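Local coordinates for protein transketolase (Campylobacter jejuni, PDB 3L84) that belongs to the transketolase family of thiamine diphosphate-dependent enzymes and assembles as a dimer of two identical chains, at residues 122-127 / 161-166; 153-158 / 199-204. All blocks are in the same frame, centred on the assembly; numbering follows the deposited sequence.

Both contacts belong to the thiamine diphosphate-binding domain, built on a parallel sheet in which strands 146-151 and 175-181 are neighbours. Along the chain their segments alternate: 122-127, 153-158, 161-166, 199-204, so the two contacts cross along the chain. Interaction 1 joins helices 118-137 and 158-169; interaction 2 joins helices 152-156 and 198-204, and helix 152-156 leads directly into helix 158-169. The centres lie about 12 Å apart and the contacts touch: the Tyr161 ring and the Arg201 guanidinium form a cation-pi pair, and Cys164 SG packs on Phe202 CE2 at 3.7 Å. Both contacts reach the second subunit, so this part of the domain lies at the dimer interface.

Interaction 1. Residues 122-127 / 161-166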
loop_
_atom_site.group_PDB
_atom_site.type_symbol
_atom_site.label_atom_id
_atom_site.label_comp_id
_atom_site.label_asym_id
_atom_site.label_seq_id
_atom_site.Cartn_x
_atom_site.Cartn_y
_atom_site.Cartn_z
ATOM N N ASN A 122 -13.890 -2.268 -6.023
ATOM C CA ASN A 122 -14.667 -3.517 -5.975
ATOM C C ASN A 122 -15.851 -3.434 -6.949
ATOM O O ASN A 122 -16.149 -4.405 -7.658
ATOM C CB ASN A 122 -15.263 -3.751 -4.603
ATOM C CG ASN A 122 -14.233 -3.922 -3.496
ATOM O OD1 ASN A 122 -13.121 -4.496 -3.695
ATOM N ND2 ASN A 122 -14.605 -3.462 -2.335
ATOM N N ALA A 123 -16.511 -2.281 -6.991
ATOM C CA ALA A 123 -17.656 -2.155 -7.865
ATOM C C ALA A 123 -17.251 -2.242 -9.338
ATOM O O ALA A 123 -17.936 -2.874 -10.147
ATOM C CB ALA A 123 -18.389 -0.859 -7.584
ATOM N N VAL A 124 -16.132 -1.608 -9.696
ATOM C CA VAL A 124 -15.573 -1.790 -11.038
ATOM C C VAL A 124 -15.310 -3.260 -11.289
ATOM O O VAL A 124 -15.588 -3.784 -12.375
ATOM C CB VAL A 124 -14.315 -0.939 -11.225
ATOM C CG1 VAL A 124 -13.543 -1.355 -12.507
ATOM C CG2 VAL A 124 -14.673 0.553 -11.248
ATOM N N GLY A 125 -14.778 -3.966 -10.275
ATOM C CA GLY A 125 -14.550 -5.376 -10.438
ATOM C C GLY A 125 -15.825 -6.207 -10.644
ATOM O O GLY A 125 -15.843 -7.112 -11.469
ATOM N N PHE A 126 -16.878 -5.894 -9.902
ATOM C CA PHE A 126 -18.164 -6.574 -10.147
ATOM C C PHE A 126 -18.661 -6.313 -11.559
ATOM O O PHE A 126 -19.236 -7.205 -12.147
ATOM C CB PHE A 126 -19.219 -6.129 -9.125
ATOM C CG PHE A 126 -19.090 -6.743 -7.758
ATOM C CD1 PHE A 126 -19.021 -8.088 -7.573
ATOM C CD2 PHE A 126 -19.081 -5.924 -6.642
ATOM C CE1 PHE A 126 -18.917 -8.672 -6.278
ATOM C CE2 PHE A 126 -18.959 -6.483 -5.356
ATOM C CZ PHE A 126 -18.898 -7.852 -5.179
ATOM N N ALA A 127 -18.439 -5.120 -12.098
ATOM C CA ALA A 127 -18.876 -4.759 -13.439
ATOM C C ALA A 127 -18.025 -5.526 -14.496
ATOM O O ALA A 127 -18.576 -6.025 -15.483
ATOM C CB ALA A 127 -18.821 -3.267 -13.625
ATOM N N TYR A 161 -9.075 6.267 -8.844
ATOM C CA TYR A 161 -8.665 6.714 -10.157
ATOM C C TYR A 161 -8.210 5.514 -11.006
ATOM O O TYR A 161 -8.518 5.394 -12.189
ATOM C CB TYR A 161 -7.507 7.710 -10.083
ATOM C CG TYR A 161 -7.743 8.990 -9.341
ATOM C CD1 TYR A 161 -8.031 10.156 -10.026
ATOM C CD2 TYR A 161 -7.548 9.081 -7.971
ATOM C CE1 TYR A 161 -8.152 11.372 -9.348
ATOM C CE2 TYR A 161 -7.681 10.267 -7.281
ATOM C CZ TYR A 161 -7.953 11.425 -7.984
ATOM O OH TYR A 161 -8.039 12.614 -7.271
ATOM N N GLU A 162 -7.485 4.598 -10.355
ATOM C CA GLU A 162 -6.996 3.411 -11.069
ATOM C C GLU A 162 -8.139 2.591 -11.561
ATOM O O GLU A 162 -8.161 2.162 -12.719
ATOM C CB GLU A 162 -6.190 2.535 -10.099
ATOM C CG GLU A 162 -4.801 3.044 -9.624
ATOM C CD GLU A 162 -4.100 2.092 -8.677
ATOM O OE1 GLU A 162 -4.537 0.943 -8.489
ATOM O OE2 GLU A 162 -3.077 2.487 -8.072
ATOM N N ALA A 163 -9.097 2.298 -10.690
ATOM C CA ALA A 163 -10.204 1.437 -11.097
ATOM C C ALA A 163 -11.103 2.079 -12.144
ATOM O O ALA A 163 -11.554 1.430 -13.086
ATOM C CB ALA A 163 -11.038 1.046 -9.868
ATOM N N CYS A 164 -11.357 3.362 -11.970
ATOM C CA CYS A 164 -12.212 4.064 -12.918
ATOM C C CYS A 164 -11.521 4.199 -14.288
ATOM O O CYS A 164 -12.189 4.216 -15.323
ATOM C CB CYS A 164 -12.625 5.399 -12.367
ATOM S SG CYS A 164 -13.815 5.231 -10.982
ATOM N N SER A 165 -10.195 4.249 -14.305
ATOM C CA SER A 165 -9.453 4.206 -15.548
ATOM C C SER A 165 -9.822 2.938 -16.308
ATOM O O SER A 165 -10.179 2.983 -17.485
ATOM C CB SER A 165 -7.946 4.244 -15.268
ATOM O OG SER A 165 -7.220 4.508 -16.481
ATOM N N LEU A 166 -9.759 1.789 -15.635
ATOM C CA LEU A 166 -10.135 0.540 -16.255
ATOM C C LEU A 166 -11.630 0.484 -16.646
ATOM O O LEU A 166 -11.985 -0.124 -17.670
ATOM C CB LEU A 166 -9.807 -0.642 -15.311
ATOM C CG LEU A 166 -8.345 -1.076 -15.281
ATOM C CD1 LEU A 166 -8.074 -1.966 -14.108
ATOM C CD2 LEU A 166 -8.014 -1.820 -16.570
#
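Val124 overlaps Ala163 with both methyls near its carbonyl oxygen, CG2 being the nearer of the two to the Ala163 methyl. The contact joins helix 118-137 to helix 158-169; within segments 122-127 and 161-166 the CA atoms of Val124 and Ala163 are the nearest across, 6.3 Å apart. Val124 CG2 meets Ala163 CB at 3.9 Å and is also 3.7 Å from Ala163 O. Val124 CG1 stands anti to the backbone N (chi1 167°), a setting that brings it to 3.5 Å from Ala163 O. Ala163 CB is 4.1 Å from Val124 CB, and the alanine methyl lies against the CG2 side of the valine. More peripherally, Val124 CG2 passes 4.4 Å from Cys164 N at the next residue of the helix. Val124 also touches Phe175 of strand 175-181, and Ala123 and Ala127 lean on the same phenylalanine, placing helix 118-137 against the central sheet. Helix 158-169 carries different bonds on its other residues: Ser165 OG bonds to Arg390 of the same chain and to Glu196 of the second subunit, while Glu162 OE2 takes the backbone N-H of Gly158 of that subunit. Across the contact itself no hydrogen bond forms, and all three touching residues are buried; these two helix segments therefore meet through van der Waals contact alone, with no polar pair to set their relative positions.

Interaction 2. Residues 153-158 / 199-204; sequences GDLQEG and KMRFEA
The C-terminal end of helix 152-156, just beyond the Gly-Asp-Gly sequence that begins at Gly151 and in this family opens the thiamine diphosphate-binding motif, is met by an arginine of helix 198-204. Arg201 CG swings beside the carbonyl carbon of its own residue (chi1 159°) and the chain runs extended to NE, which carries the end of the guanidinium to a single atom, Leu155 O. Arg201 NH1 bonds to Leu155 O at 2.9 Å and Arg201 NH2 to the same oxygen at 3.0 Å. The N-H...O angles, 150° and 142°, are both bent, as expected when two donors converge on one acceptor. The oxygen lies close to the guanidinium plane, but the donors approach the carbonyl differently: NH2 lies in its plane on a lone pair, NH1 well above that plane. Such a carbonyl, in the last turn of a helix that Glu157 has already left, can take side-chain donors. In the alpha/beta fold, helix 152-156 follows strand 146-151, and helix 198-204 precedes strand 208-213. Apolar contact runs beside the polar grip: Leu155 CD2 meets the edge of the Phe202 ring, 4.0 Å from Phe202 CZ, the two side chains crossing at about a right angle. Both rest on strand 175-181, Leu155 against Tyr179 and Phe202 against Leu177. Arg201 NH1 has a second partner in a salt bridge to Glu196, which would probably favour the positive charge of this buried group.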
loop_
_atom_site.group_PDB
_atom_site.type_symbol
_atom_site.label_atom_id
_atom_site.label_comp_id
_atom_site.label_asym_id
_atom_site.label_seq_id
_atom_site.Cartn_x
_atom_site.Cartn_y
_atom_site.Cartn_z
ATOM N N GLY A 153 -13.881 10.888 0.412
ATOM C CA GLY A 153 -12.743 10.097 0.780
ATOM C C GLY A 153 -12.415 9.041 -0.251
ATOM O O GLY A 153 -11.231 8.737 -0.534
ATOM N N ASP A 154 -13.447 8.414 -0.804
ATOM C CA ASP A 154 -13.230 7.386 -1.789
ATOM C C ASP A 154 -12.573 7.972 -3.031
ATOM O O ASP A 154 -11.667 7.363 -3.606
ATOM C CB ASP A 154 -14.548 6.703 -2.182
ATOM C CG ASP A 154 -15.229 6.011 -1.021
ATOM O OD1 ASP A 154 -14.703 5.003 -0.495
ATOM O OD2 ASP A 154 -16.315 6.525 -0.583
ATOM N N LEU A 155 -13.046 9.125 -3.487
ATOM C CA LEU A 155 -12.577 9.712 -4.733
ATOM C C LEU A 155 -11.219 10.382 -4.642
ATOM O O LEU A 155 -10.566 10.588 -5.652
ATOM C CB LEU A 155 -13.644 10.627 -5.340
ATOM C CG LEU A 155 -14.911 9.832 -5.735
ATOM C CD1 LEU A 155 -15.819 10.727 -6.542
ATOM C CD2 LEU A 155 -14.662 8.527 -6.503
ATOM N N GLN A 156 -10.745 10.671 -3.440
ATOM C CA GLN A 156 -9.374 11.184 -3.284
ATOM C C GLN A 156 -8.352 10.085 -3.302
ATOM O O GLN A 156 -7.184 10.329 -3.615
ATOM C CB GLN A 156 -9.266 12.046 -2.022
ATOM C CG GLN A 156 -10.023 13.336 -2.144
ATOM C CD GLN A 156 -9.885 14.243 -0.956
ATOM O OE1 GLN A 156 -8.844 14.245 -0.280
ATOM N NE2 GLN A 156 -10.922 15.067 -0.713
ATOM N N GLU A 157 -8.749 8.882 -2.930
ATOM C CA GLU A 157 -7.822 7.748 -2.879
ATOM C C GLU A 157 -7.368 7.354 -4.276
ATOM O O GLU A 157 -8.180 7.242 -5.200
ATOM C CB GLU A 157 -8.487 6.563 -2.180
ATOM C CG GLU A 157 -8.524 6.727 -0.699
ATOM C CD GLU A 157 -7.187 6.529 -0.018
ATOM O OE1 GLU A 157 -6.113 6.300 -0.643
ATOM O OE2 GLU A 157 -7.211 6.595 1.268
ATOM N N GLY A 158 -6.081 7.119 -4.443
ATOM C CA GLY A 158 -5.531 6.687 -5.740
ATOM C C GLY A 158 -6.228 5.488 -6.357
ATOM O O GLY A 158 -6.397 5.419 -7.582
ATOM N N LYS A 199 -16.348 16.388 -12.951
ATOM C CA LYS A 199 -16.945 16.026 -14.227
ATOM C C LYS A 199 -15.867 15.797 -15.297
ATOM O O LYS A 199 -15.865 14.780 -15.984
ATOM C CB LYS A 199 -17.936 17.101 -14.647
ATOM C CG LYS A 199 -18.604 16.889 -15.993
ATOM C CD LYS A 199 -19.774 17.880 -16.149
ATOM C CE LYS A 199 -20.642 17.533 -17.323
ATOM N NZ LYS A 199 -19.995 17.891 -18.592
HETATM N N MSE A 200 -14.924 16.732 -15.404
HETATM C CA MSE A 200 -13.852 16.580 -16.368
HETATM C C MSE A 200 -12.950 15.378 -16.120
HETATM O O MSE A 200 -12.536 14.679 -17.070
HETATM C CB MSE A 200 -13.003 17.850 -16.414
HETATM C CG MSE A 200 -12.029 17.922 -17.555
HETATM SE SE MSE A 200 -11.078 19.584 -17.677
HETATM C CE MSE A 200 -12.203 20.767 -16.889
ATOM N N ARG A 201 -12.644 15.114 -14.846
ATOM C CA ARG A 201 -11.849 13.966 -14.470
ATOM C C ARG A 201 -12.480 12.692 -14.978
ATOM O O ARG A 201 -11.803 11.849 -15.580
ATOM C CB ARG A 201 -11.756 13.922 -12.948
ATOM C CG ARG A 201 -11.398 12.583 -12.328
ATOM C CD ARG A 201 -11.567 12.629 -10.838
ATOM N NE ARG A 201 -11.431 11.305 -10.259
ATOM C CZ ARG A 201 -11.257 11.068 -8.966
ATOM N NH1 ARG A 201 -11.127 12.074 -8.091
ATOM N NH2 ARG A 201 -11.230 9.808 -8.519
ATOM N N PHE A 202 -13.782 12.539 -14.722
ATOM C CA PHE A 202 -14.444 11.295 -15.115
ATOM C C PHE A 202 -14.723 11.201 -16.612
ATOM O O PHE A 202 -14.661 10.118 -17.194
ATOM C CB PHE A 202 -15.713 11.082 -14.292
ATOM C CG PHE A 202 -15.440 10.475 -12.931
ATOM C CD1 PHE A 202 -15.045 11.261 -11.875
ATOM C CD2 PHE A 202 -15.611 9.129 -12.724
ATOM C CE1 PHE A 202 -14.781 10.706 -10.631
ATOM C CE2 PHE A 202 -15.355 8.570 -11.495
ATOM C CZ PHE A 202 -14.938 9.379 -10.440
ATOM N N GLU A 203 -14.993 12.345 -17.250
ATOM C CA GLU A 203 -15.092 12.338 -18.701
ATOM C C GLU A 203 -13.762 11.958 -19.357
ATOM O O GLU A 203 -13.735 11.249 -20.363
ATOM C CB GLU A 203 -15.605 13.695 -19.215
ATOM C CG GLU A 203 -17.098 13.896 -18.862
ATOM C CD GLU A 203 -17.693 15.232 -19.294
ATOM O OE1 GLU A 203 -18.950 15.358 -19.235
ATOM O OE2 GLU A 203 -16.956 16.168 -19.677
ATOM N N ALA A 204 -12.640 12.334 -18.737
ATOM C CA ALA A 204 -11.309 11.959 -19.249
ATOM C C ALA A 204 -11.095 10.448 -19.190
ATOM O O ALA A 204 -10.324 9.889 -19.975
ATOM C CB ALA A 204 -10.209 12.669 -18.466
#